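Local coordinates for protein kynurenine formamidase (Bacillus anthracis, PDB 4CO9) that uses two zinc ions per subunit to hydrolyse N-formyl-L-kynurenine to L-kynurenine and formate, the second step of tryptophan breakdown by the kynurenine pathway, at residues 21-26 with 120-125; 76-81 with 170-175; 150-155 with 160-165; 192-195 with 201-204. All blocks are in the same frame, centred on the assembly; numbering follows the deposited sequence.

Contact 1: residues 21-26 with 120-125; sequences TWPGDT and NEFPDI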
loop_
_atom_site.group_PDB
_atom_site.type_symbol
_atom_site.label_atom_id
_atom_site.label_comp_id
_atom_site.label_asym_id
_atom_site.label_seq_id
_atom_site.Cartn_x
_atom_site.Cartn_y
_atom_site.Cartn_z
ATOM N N THR C 21 -17.980 0.038 6.865
ATOM C CA THR C 21 -17.605 1.390 6.463
ATOM C C THR C 21 -18.273 2.383 7.400
ATOM O O THR C 21 -19.175 2.022 8.150
ATOM C CB THR C 21 -18.059 1.696 5.028
ATOM O OG1 THR C 21 -19.477 1.564 4.932
ATOM C CG2 THR C 21 -17.412 0.748 4.020
ATOM N N TRP C 22 -17.865 3.643 7.335
ATOM C CA TRP C 22 -18.596 4.705 8.037
ATOM C C TRP C 22 -20.047 4.672 7.536
ATOM O O TRP C 22 -20.267 4.395 6.374
ATOM C CB TRP C 22 -17.959 6.069 7.772
ATOM C CG TRP C 22 -16.740 6.315 8.636
ATOM C CD1 TRP C 22 -15.489 5.841 8.427
ATOM C CD2 TRP C 22 -16.685 7.069 9.847
ATOM N NE1 TRP C 22 -14.643 6.257 9.437
ATOM C CE2 TRP C 22 -15.356 7.020 10.316
ATOM C CE3 TRP C 22 -17.629 7.783 10.575
ATOM C CZ2 TRP C 22 -14.944 7.656 11.495
ATOM C CZ3 TRP C 22 -17.222 8.430 11.745
ATOM C CH2 TRP C 22 -15.895 8.359 12.190
ATOM N N PRO C 23 -21.035 4.961 8.402
ATOM C CA PRO C 23 -22.438 4.954 7.991
ATOM C C PRO C 23 -22.680 5.828 6.760
ATOM O O PRO C 23 -22.244 6.982 6.719
ATOM C CB PRO C 23 -23.167 5.541 9.204
ATOM C CG PRO C 23 -22.273 5.260 10.356
ATOM C CD PRO C 23 -20.873 5.238 9.840
ATOM N N GLY C 24 -23.295 5.238 5.733
ATOM C CA GLY C 24 -23.630 5.950 4.503
ATOM C C GLY C 24 -22.499 6.090 3.475
ATOM O O GLY C 24 -22.734 6.570 2.383
ATOM N N ASP C 25 -21.276 5.707 3.851
ATOM C CA ASP C 25 -20.092 5.906 3.029
ATOM C C ASP C 25 -20.098 4.841 1.931
ATOM O O ASP C 25 -20.880 3.909 2.005
ATOM C CB ASP C 25 -18.852 5.780 3.910
ATOM C CG ASP C 25 -17.639 6.455 3.317
ATOM O OD1 ASP C 25 -17.757 6.987 2.176
ATOM O OD2 ASP C 25 -16.571 6.411 3.990
ATOM N N THR C 26 -19.262 5.005 0.910
ATOM C CA THR C 26 -19.196 4.048 -0.179
ATOM C C THR C 26 -18.983 2.629 0.348
ATOM O O THR C 26 -17.998 2.391 1.021
ATOM C CB THR C 26 -18.006 4.376 -1.112
ATOM O OG1 THR C 26 -18.096 5.725 -1.553
ATOM C CG2 THR C 26 -17.989 3.460 -2.311
ATOM N N ASN C 120 -15.827 -6.237 10.251
ATOM C CA ASN C 120 -17.043 -6.308 9.455
ATOM C C ASN C 120 -18.248 -5.648 10.142
ATOM O O ASN C 120 -19.362 -5.713 9.632
ATOM C CB ASN C 120 -17.322 -7.767 9.056
ATOM C CG ASN C 120 -16.211 -8.367 8.167
ATOM O OD1 ASN C 120 -15.317 -7.658 7.679
ATOM N ND2 ASN C 120 -16.276 -9.678 7.939
ATOM N N GLU C 121 -18.015 -4.989 11.279
ATOM C CA GLU C 121 -19.030 -4.150 11.912
ATOM C C GLU C 121 -18.458 -2.773 12.209
ATOM O O GLU C 121 -17.294 -2.649 12.575
ATOM C CB GLU C 121 -19.499 -4.771 13.223
ATOM C CG GLU C 121 -20.087 -6.169 13.066
ATOM C CD GLU C 121 -20.509 -6.770 14.398
ATOM O OE1 GLU C 121 -20.684 -6.001 15.370
ATOM O OE2 GLU C 121 -20.641 -8.014 14.470
ATOM N N PHE C 122 -19.281 -1.739 12.068
ATOM C CA PHE C 122 -18.860 -0.416 12.481
ATOM C C PHE C 122 -19.278 -0.206 13.933
ATOM O O PHE C 122 -20.432 -0.433 14.274
ATOM C CB PHE C 122 -19.460 0.652 11.572
ATOM C CG PHE C 122 -18.735 1.955 11.649
ATOM C CD1 PHE C 122 -17.507 2.108 11.027
ATOM C CD2 PHE C 122 -19.250 3.014 12.389
ATOM C CE1 PHE C 122 -16.828 3.304 11.121
ATOM C CE2 PHE C 122 -18.576 4.215 12.480
ATOM C CZ PHE C 122 -17.362 4.358 11.849
ATOM N N PRO C 123 -18.339 0.224 14.799
ATOM C CA PRO C 123 -18.687 0.387 16.219
ATOM C C PRO C 123 -19.668 1.526 16.503
ATOM O O PRO C 123 -19.783 2.460 15.725
ATOM C CB PRO C 123 -17.342 0.689 16.882
ATOM C CG PRO C 123 -16.533 1.335 15.807
ATOM C CD PRO C 123 -16.967 0.682 14.517
ATOM N N ASP C 124 -20.368 1.425 17.628
ATOM C CA ASP C 124 -21.282 2.471 18.070
ATOM C C ASP C 124 -20.556 3.519 18.897
ATOM O O ASP C 124 -20.937 4.682 18.889
ATOM C CB ASP C 124 -22.420 1.849 18.881
ATOM C CG ASP C 124 -23.271 0.915 18.046
ATOM O OD1 ASP C 124 -23.694 1.327 16.945
ATOM O OD2 ASP C 124 -23.517 -0.225 18.490
ATOM N N ILE C 125 -19.532 3.096 19.637
ATOM C CA ILE C 125 -18.697 4.006 20.418
ATOM C C ILE C 125 -17.263 3.483 20.417
ATOM O O ILE C 125 -17.046 2.275 20.383
ATOM C CB ILE C 125 -19.212 4.131 21.879
ATOM C CG1 ILE C 125 -18.431 5.197 22.652
ATOM C CG2 ILE C 125 -19.129 2.801 22.610
ATOM C CD1 ILE C 125 -19.057 5.557 23.986
#
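F122 pushes its ring into the bend formed by T21, W22 and P23. Its leading corner, CZ, comes down over the middle of one face of the indole, 3.4 Å from W22 CD2. The phenyl ring and the five-membered ring of W22 have centroids 4.7 Å apart and planes at 53°, an edge-to-face pair well tilted from a perpendicular T. F122 also presents a face of its own to the same bend. W22 CA lies 4.1 Å from the centroid of the F122 ring and P23 CD lies 4.0 Å from it, giving two CH-pi contacts on one side, both offset toward the rim. T21 O comes in obliquely, 3.3 Å from F122 CD1. On the far side of the ring sits CD of P123, the next residue in the chain, which leaves the phenyl group between two prolines.

The reach of F122 comes from its first torsion: with chi1 at -161° the ring swings away from its own backbone N and across to residues 21-26. The facing bend is a type II beta turn from W22 to D25, with P23 and G24 at its centre and D25 N bonded to W22 O. D25 OD2 in turn hydrogen-bonds S50 OG, while the indole packs on S151 and L155 as well.

W22 is a substrate-binding residue whose side chain lies about 5 Å from a zinc ion at nearest atoms. F122 meets it through ring and C-H contacts, a hold of shape and dispersion that is probably one of several constraints on the tilt of the indole.

Contact 2: residues 76-81 with 170-175; sequences QVYVGP and SIHILE. With ZN (zinc ion), chain O; ZN (zinc ion), chain P.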
loop_
_atom_site.group_PDB
_atom_site.type_symbol
_atom_site.label_atom_id
_atom_site.label_comp_id
_atom_site.label_asym_id
_atom_site.label_seq_id
_atom_site.Cartn_x
_atom_site.Cartn_y
_atom_site.Cartn_z
ATOM N N GLN C 76 8.864 8.984 4.858
ATOM C CA GLN C 76 9.726 8.539 5.981
ATOM C C GLN C 76 8.919 8.333 7.242
ATOM O O GLN C 76 9.304 7.542 8.078
ATOM C CB GLN C 76 10.884 9.570 6.178
ATOM C CG GLN C 76 11.630 10.134 4.919
ATOM C CD GLN C 76 12.146 9.076 3.962
ATOM O OE1 GLN C 76 12.655 8.027 4.377
ATOM N NE2 GLN C 76 12.007 9.345 2.674
ATOM N N VAL C 77 7.826 9.078 7.381
ATOM C CA VAL C 77 6.980 8.986 8.550
ATOM C C VAL C 77 6.370 7.597 8.718
ATOM O O VAL C 77 6.197 7.106 9.846
ATOM C CB VAL C 77 5.845 10.029 8.471
ATOM C CG1 VAL C 77 4.815 9.801 9.569
ATOM C CG2 VAL C 77 6.407 11.436 8.598
ATOM N N TYR C 78 6.092 6.949 7.593
ATOM C CA TYR C 78 5.314 5.714 7.597
ATOM C C TYR C 78 6.147 4.425 7.574
ATOM O O TYR C 78 5.581 3.343 7.445
ATOM C CB TYR C 78 4.342 5.734 6.417
ATOM C CG TYR C 78 3.380 6.880 6.481
ATOM C CD1 TYR C 78 2.213 6.783 7.231
ATOM C CD2 TYR C 78 3.648 8.082 5.843
ATOM C CE1 TYR C 78 1.320 7.846 7.315
ATOM C CE2 TYR C 78 2.769 9.153 5.924
ATOM C CZ TYR C 78 1.598 9.027 6.663
ATOM O OH TYR C 78 0.711 10.084 6.754
ATOM N N VAL C 79 7.478 4.542 7.679
ATOM C CA VAL C 79 8.350 3.383 7.773
ATOM C C VAL C 79 9.377 3.620 8.870
ATOM O O VAL C 79 10.115 4.601 8.820
ATOM C CB VAL C 79 9.111 3.127 6.455
ATOM C CG1 VAL C 79 9.926 1.840 6.554
ATOM C CG2 VAL C 79 8.142 3.037 5.278
ATOM N N GLY C 80 9.474 2.693 9.815
ATOM C CA GLY C 80 10.537 2.761 10.811
ATOM C C GLY C 80 10.125 2.266 12.179
ATOM O O GLY C 80 9.028 1.721 12.342
ATOM N N PRO C 81 11.019 2.436 13.173
ATOM C CA PRO C 81 10.789 1.943 14.523
ATOM C C PRO C 81 9.471 2.431 15.083
ATOM O O PRO C 81 9.102 3.591 14.881
ATOM C CB PRO C 81 11.971 2.529 15.314
ATOM C CG PRO C 81 13.055 2.634 14.307
ATOM C CD PRO C 81 12.358 3.047 13.038
ATOM N N SER C 170 2.459 17.984 13.770
ATOM C CA SER C 170 3.190 17.146 12.836
ATOM C C SER C 170 3.072 15.650 13.128
ATOM O O SER C 170 3.948 14.890 12.750
ATOM C CB SER C 170 4.663 17.579 12.767
ATOM O OG SER C 170 4.755 18.847 12.154
ATOM N N ILE C 171 1.978 15.249 13.774
ATOM C CA ILE C 171 1.730 13.849 14.074
ATOM C C ILE C 171 0.716 13.295 13.079
ATOM O O ILE C 171 -0.413 13.757 13.001
ATOM C CB ILE C 171 1.173 13.632 15.479
ATOM C CG1 ILE C 171 2.124 14.233 16.510
ATOM C CG2 ILE C 171 0.955 12.146 15.734
ATOM C CD1 ILE C 171 1.566 14.253 17.914
ATOM N N HIS C 172 1.153 12.285 12.342
ATOM C CA HIS C 172 0.357 11.650 11.315
ATOM C C HIS C 172 -0.525 10.576 11.929
ATOM O O HIS C 172 -0.297 10.165 13.050
ATOM C CB HIS C 172 1.285 11.094 10.263
ATOM C CG HIS C 172 2.065 12.155 9.556
ATOM N ND1 HIS C 172 1.987 12.348 8.197
ATOM C CD2 HIS C 172 2.913 13.099 10.021
ATOM C CE1 HIS C 172 2.775 13.351 7.850
ATOM N NE2 HIS C 172 3.341 13.828 8.937
ATOM N N ILE C 173 -1.535 10.145 11.182
ATOM C CA ILE C 173 -2.624 9.332 11.723
ATOM C C ILE C 173 -2.839 8.059 10.925
ATOM O O ILE C 173 -3.012 8.103 9.704
ATOM C CB ILE C 173 -3.948 10.131 11.739
ATOM C CG1 ILE C 173 -3.814 11.337 12.672
ATOM C CG2 ILE C 173 -5.116 9.244 12.186
ATOM C CD1 ILE C 173 -4.945 12.336 12.558
ATOM N N LEU C 174 -2.866 6.939 11.650
ATOM C CA LEU C 174 -3.113 5.620 11.106
ATOM C C LEU C 174 -4.260 5.006 11.889
ATOM O O LEU C 174 -4.220 4.969 13.114
ATOM C CB LEU C 174 -1.832 4.793 11.244
ATOM C CG LEU C 174 -1.876 3.287 11.036
ATOM C CD1 LEU C 174 -2.361 2.943 9.631
ATOM C CD2 LEU C 174 -0.504 2.699 11.299
ATOM N N GLU C 175 -5.288 4.538 11.189
ATOM C CA GLU C 175 -6.501 4.024 11.814
ATOM C C GLU C 175 -6.790 2.583 11.397
ATOM O O GLU C 175 -6.335 2.124 10.339
ATOM C CB GLU C 175 -7.689 4.934 11.477
ATOM C CG GLU C 175 -7.622 6.263 12.208
ATOM C CD GLU C 175 -8.449 7.368 11.573
ATOM O OE1 GLU C 175 -8.794 7.262 10.375
ATOM O OE2 GLU C 175 -8.740 8.367 12.293
HETATM ZN ZN ZN O . -9.504 9.707 10.850
HETATM ZN ZN ZN P . -9.714 7.982 8.278
HETATM O O HOH W 1 -1.554 10.047 8.253
HETATM O O HOH W 2 -10.813 9.346 9.347
HETATM O O HOH W 3 -11.759 9.291 11.923
#
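H172, Y78 and V77 make this contact between them. The imidazole of H172 is met on two sides: V77 CG1 lies over one face, 3.9 Å from the ring centroid in a CH-pi contact, while the Y78 hydroxyl comes to the edge. There H172 ND1 donates to Y78 OH at 3.0 Å, with the oxygen close to the imidazole plane and an N-H...O angle of 154°. The tyrosine and histidine planes stand almost perpendicular, at 87°, and it is the hydroxyl of Y78 that reaches ND1. V77 CG1 also sits above the centre of the Y78 ring; chi1 of 171° turns this methyl away from its own N and places it in the corner between the two rings.

Y78 OH passes a hydrogen bond on to water 1 at 2.7 Å, and I173 N donates to the same water at 2.9 Å, which ties the tyrosine to the backbone of strand 172-175. R108 hydrogen-bonds the carbonyl oxygens of Q76, V77 and P81.

At the far end of the strand E175 bridges the two zinc ions: OE1 lies 2.4 Å from one and 2.6 Å from the other, which OE2 also binds. The buried Y78 hydroxyl thus both accepts and donates, and the relay from H172 to water 1 ties the start of strand 172-175 to Y78, consistent with a steady backbone for this metal ligand.

Contact 3: residues 150-155 with 160-165; sequences PSVDPL and LAAHHQ. With ZN (zinc ion), chain O.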
loop_
_atom_site.group_PDB
_atom_site.type_symbol
_atom_site.label_atom_id
_atom_site.label_comp_id
_atom_site.label_asym_id
_atom_site.label_seq_id
_atom_site.Cartn_x
_atom_site.Cartn_y
_atom_site.Cartn_z
ATOM N N PRO C 150 -11.605 3.002 14.197
ATOM C CA PRO C 150 -11.698 3.779 12.938
ATOM C C PRO C 150 -11.356 5.250 13.035
ATOM O O PRO C 150 -11.193 5.895 12.002
ATOM C CB PRO C 150 -13.168 3.641 12.544
ATOM C CG PRO C 150 -13.641 2.422 13.240
ATOM C CD PRO C 150 -12.892 2.371 14.534
ATOM N N SER C 151 -11.280 5.787 14.244
ATOM C CA SER C 151 -11.046 7.204 14.406
ATOM C C SER C 151 -10.242 7.532 15.661
ATOM O O SER C 151 -10.229 6.762 16.624
ATOM C CB SER C 151 -12.371 7.949 14.445
ATOM O OG SER C 151 -12.153 9.350 14.326
ATOM N N VAL C 152 -9.567 8.675 15.616
ATOM C CA VAL C 152 -8.927 9.256 16.808
ATOM C C VAL C 152 -9.868 10.216 17.551
ATOM O O VAL C 152 -9.555 10.641 18.660
ATOM C CB VAL C 152 -7.608 9.982 16.473
ATOM C CG1 VAL C 152 -6.592 8.999 15.908
ATOM C CG2 VAL C 152 -7.836 11.150 15.521
ATOM N N ASP C 153 -11.004 10.559 16.941
ATOM C CA ASP C 153 -12.029 11.395 17.573
ATOM C C ASP C 153 -13.308 10.593 17.772
ATOM O O ASP C 153 -13.496 9.533 17.136
ATOM C CB ASP C 153 -12.342 12.604 16.701
ATOM C CG ASP C 153 -11.339 13.716 16.871
ATOM O OD1 ASP C 153 -11.221 14.241 17.996
ATOM O OD2 ASP C 153 -10.672 14.068 15.882
ATOM N N PRO C 154 -14.209 11.085 18.644
ATOM C CA PRO C 154 -15.463 10.360 18.820
ATOM C C PRO C 154 -16.209 10.249 17.493
ATOM O O PRO C 154 -16.127 11.152 16.655
ATOM C CB PRO C 154 -16.244 11.225 19.822
ATOM C CG PRO C 154 -15.196 11.999 20.551
ATOM C CD PRO C 154 -14.131 12.261 19.523
ATOM N N LEU C 155 -16.942 9.159 17.327
ATOM C CA LEU C 155 -17.596 8.864 16.051
ATOM C C LEU C 155 -18.617 9.926 15.624
ATOM O O LEU C 155 -18.820 10.143 14.433
ATOM C CB LEU C 155 -18.274 7.496 16.114
ATOM C CG LEU C 155 -17.358 6.309 16.414
ATOM C CD1 LEU C 155 -18.191 5.038 16.513
ATOM C CD2 LEU C 155 -16.260 6.165 15.370
ATOM N N LEU C 160 -13.600 17.347 15.496
ATOM C CA LEU C 160 -12.406 16.538 15.214
ATOM C C LEU C 160 -11.151 17.169 15.803
ATOM O O LEU C 160 -10.161 17.395 15.102
ATOM C CB LEU C 160 -12.221 16.308 13.704
ATOM C CG LEU C 160 -13.337 15.580 12.954
ATOM C CD1 LEU C 160 -12.851 15.197 11.566
ATOM C CD2 LEU C 160 -13.800 14.339 13.696
ATOM N N ALA C 161 -11.226 17.465 17.094
ATOM C CA ALA C 161 -10.154 18.165 17.771
ATOM C C ALA C 161 -8.858 17.368 17.724
ATOM O O ALA C 161 -7.805 17.939 17.502
ATOM C CB ALA C 161 -10.548 18.461 19.207
ATOM N N ALA C 162 -8.944 16.054 17.910
ATOM C CA ALA C 162 -7.743 15.222 17.868
ATOM C C ALA C 162 -7.100 15.208 16.500
ATOM O O ALA C 162 -5.889 15.402 16.400
ATOM C CB ALA C 162 -8.043 13.808 18.325
ATOM N N HIS C 163 -7.889 15.022 15.441
ATOM C CA HIS C 163 -7.317 15.081 14.083
ATOM C C HIS C 163 -6.554 16.396 13.876
ATOM O O HIS C 163 -5.404 16.406 13.439
ATOM C CB HIS C 163 -8.390 15.001 13.006
ATOM C CG HIS C 163 -8.933 13.630 12.770
ATOM N ND1 HIS C 163 -9.972 13.109 13.504
ATOM C CD2 HIS C 163 -8.603 12.682 11.859
ATOM C CE1 HIS C 163 -10.269 11.904 13.050
ATOM N NE2 HIS C 163 -9.450 11.620 12.055
ATOM N N HIS C 164 -7.215 17.502 14.184
ATOM C CA HIS C 164 -6.638 18.822 13.976
ATOM C C HIS C 164 -5.377 19.039 14.807
ATOM O O HIS C 164 -4.368 19.508 14.289
ATOM C CB HIS C 164 -7.668 19.924 14.284
ATOM C CG HIS C 164 -8.627 20.176 13.169
ATOM N ND1 HIS C 164 -9.861 19.570 13.100
ATOM C CD2 HIS C 164 -8.530 20.962 12.074
ATOM C CE1 HIS C 164 -10.484 19.981 12.011
ATOM N NE2 HIS C 164 -9.703 20.831 11.375
ATOM N N GLN C 165 -5.440 18.714 16.096
ATOM C CA GLN C 165 -4.311 18.969 16.976
ATOM C C GLN C 165 -3.123 18.084 16.628
ATOM O O GLN C 165 -1.977 18.543 16.659
ATOM C CB GLN C 165 -4.710 18.821 18.443
ATOM C CG GLN C 165 -5.550 19.984 18.954
ATOM C CD GLN C 165 -4.859 21.322 18.742
ATOM O OE1 GLN C 165 -3.736 21.529 19.196
ATOM N NE2 GLN C 165 -5.518 22.225 18.026
HETATM ZN ZN ZN O . -9.504 9.707 10.850
HETATM O O HOH W 2 -10.813 9.346 9.347
HETATM O O HOH W 3 -11.759 9.291 11.923
#
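D153 OD2 is gripped by two N-H groups of one residue, H163. The shorter bond runs from H163 ND1 to D153 OD2, 2.7 Å, and uses the anti lone pair of the oxygen; the carboxylate and imidazole planes are 29° apart, nearly coplanar. On its syn side OD2 takes the backbone H163 N at 3.0 Å, somewhat out of the carboxylate plane, with an N-H...O angle of 167°. The other oxygen, D153 OD1, accepts A162 N at 2.9 Å through its syn lone pair. The carboxylate therefore lies across the start of helix 161-168, taking N-H groups of its first turn and holding the first imidazole at the same time.

V152 CG2 lies over one face of that imidazole, 3.6 Å from the centroid of the H163 ring. The valine's chi1 of -63° puts this methyl between its backbone N and carbonyl carbon, which directs it onto the ring. At the edge S151 OG comes within 3.4 Å of H163 CE1; the same OG accepts D153 N in an ST turn, which helps to set the position of the aspartate.

H163 NE2 binds a zinc ion at 2.3 Å, a metal it shares with D58 and E175. H163 has a carboxylate on ND1 and the metal on NE2, which makes D153 a second-shell residue. Three bonds fix the carboxylate, while the ND1 bond and the zinc fix the ring. The negative charge, itself probably favoured by the helix N-terminus, probably makes NE2 a stronger zinc ligand.

Contact 4: residues 192-195 with 201-204; sequences LPLA and GSPV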
loop_
_atom_site.group_PDB
_atom_site.type_symbol
_atom_site.label_atom_id
_atom_site.label_comp_id
_atom_site.label_asym_id
_atom_site.label_seq_id
_atom_site.Cartn_x
_atom_site.Cartn_y
_atom_site.Cartn_z
ATOM N N LEU C 192 2.516 2.364 4.359
ATOM C CA LEU C 192 2.713 3.395 3.348
ATOM C C LEU C 192 1.434 3.738 2.596
ATOM O O LEU C 192 0.745 2.839 2.117
ATOM C CB LEU C 192 3.766 2.941 2.330
ATOM C CG LEU C 192 5.224 3.022 2.785
ATOM C CD1 LEU C 192 6.073 2.050 1.987
ATOM C CD2 LEU C 192 5.748 4.441 2.639
ATOM N N PRO C 193 1.130 5.038 2.454
ATOM C CA PRO C 193 0.000 5.400 1.588
ATOM C C PRO C 193 0.321 5.162 0.127
ATOM O O PRO C 193 1.486 5.254 -0.280
ATOM C CB PRO C 193 -0.192 6.896 1.825
ATOM C CG PRO C 193 1.036 7.389 2.496
ATOM C CD PRO C 193 1.804 6.212 3.037
ATOM N N LEU C 194 -0.712 4.867 -0.653
ATOM C CA LEU C 194 -0.594 4.868 -2.090
ATOM C C LEU C 194 -0.258 6.280 -2.558
ATOM O O LEU C 194 -0.518 7.256 -1.850
ATOM C CB LEU C 194 -1.901 4.382 -2.724
ATOM C CG LEU C 194 -2.332 2.948 -2.370
ATOM C CD1 LEU C 194 -3.651 2.632 -3.062
ATOM C CD2 LEU C 194 -1.274 1.940 -2.790
ATOM N N ALA C 195 0.322 6.393 -3.750
ATOM C CA ALA C 195 0.791 7.679 -4.256
ATOM C C ALA C 195 -0.355 8.532 -4.824
ATOM O O ALA C 195 -0.320 8.929 -5.970
ATOM C CB ALA C 195 1.868 7.455 -5.306
ATOM N N GLY C 201 -6.706 10.650 2.023
ATOM C CA GLY C 201 -6.134 9.558 2.817
ATOM C C GLY C 201 -5.885 8.380 1.898
ATOM O O GLY C 201 -6.063 8.505 0.682
ATOM N N SER C 202 -5.449 7.258 2.452
ATOM C CA SER C 202 -5.175 6.083 1.633
ATOM C C SER C 202 -5.303 4.822 2.438
ATOM O O SER C 202 -4.834 4.767 3.566
ATOM C CB SER C 202 -3.758 6.126 1.074
ATOM O OG SER C 202 -3.487 4.978 0.289
ATOM N N PRO C 203 -5.932 3.783 1.863
ATOM C CA PRO C 203 -5.716 2.476 2.479
ATOM C C PRO C 203 -4.237 2.121 2.413
ATOM O O PRO C 203 -3.514 2.584 1.514
ATOM C CB PRO C 203 -6.541 1.507 1.610
ATOM C CG PRO C 203 -6.838 2.235 0.372
ATOM C CD PRO C 203 -6.759 3.717 0.652
ATOM N N VAL C 204 -3.799 1.322 3.376
ATOM C CA VAL C 204 -2.413 0.886 3.460
ATOM C C VAL C 204 -2.364 -0.575 3.853
ATOM O O VAL C 204 -3.344 -1.127 4.379
ATOM C CB VAL C 204 -1.610 1.695 4.503
ATOM C CG1 VAL C 204 -1.683 3.183 4.209
ATOM C CG2 VAL C 204 -2.078 1.397 5.922
#
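Strand 201-203, the outermost on its side of the mixed sheet within this chain, is tied to the loop 192-195 that precedes it through S202 and L194. L194 N donates to S202 OG at 2.9 Å, with an N-H...O angle of 155°. The hydroxyl donates its own hydrogen bond to P203 O, 2.7 Å away and approached at a tilt from the carbonyl plane, so it relays between loop and strand. With chi1 of 179° the hydroxyl points away from the serine's own N, beside its carbonyl carbon, where both partners are within reach.

At this edge of the sheet S202 pairs through its backbone with I57 of strand 56-58, while its side chain turns to the loop and takes L194 N. Close packing flanks the relay. P193 CB lies 3.7 Å from S202 CB, and the L194 side chain leans over the serine, CG 3.5 Å from S202 OG. Further along, V204 CG1 presses against the backbone, 3.2 Å from L192 O.

The second subunit of the homodimer packs on both segments: its R205 hydrogen-bonds P193 O, its V204 packs on L194, and its L194 packs on P203.

In the fold
Contacts 1, 2 and 3 each hold a residue of the zinc centre or substrate site. Contact 3 lies inside the chain loop closed by contact 2, and the two share a zinc ion and waters 2 and 3: E175 OE2 and H163 NE2 are 3.3 Å apart on the metal they both bind. Contact 1 touches contact 3, with W22 CZ3 3.6 Å from L155 O. Contact 4 lies farther from the metals, the side chain of P203 about 9 Å from a zinc ion at nearest atoms, but it packs on contact 2, Y78 CD2 lying 3.8 Å from P193 CD. All four reach the second subunit.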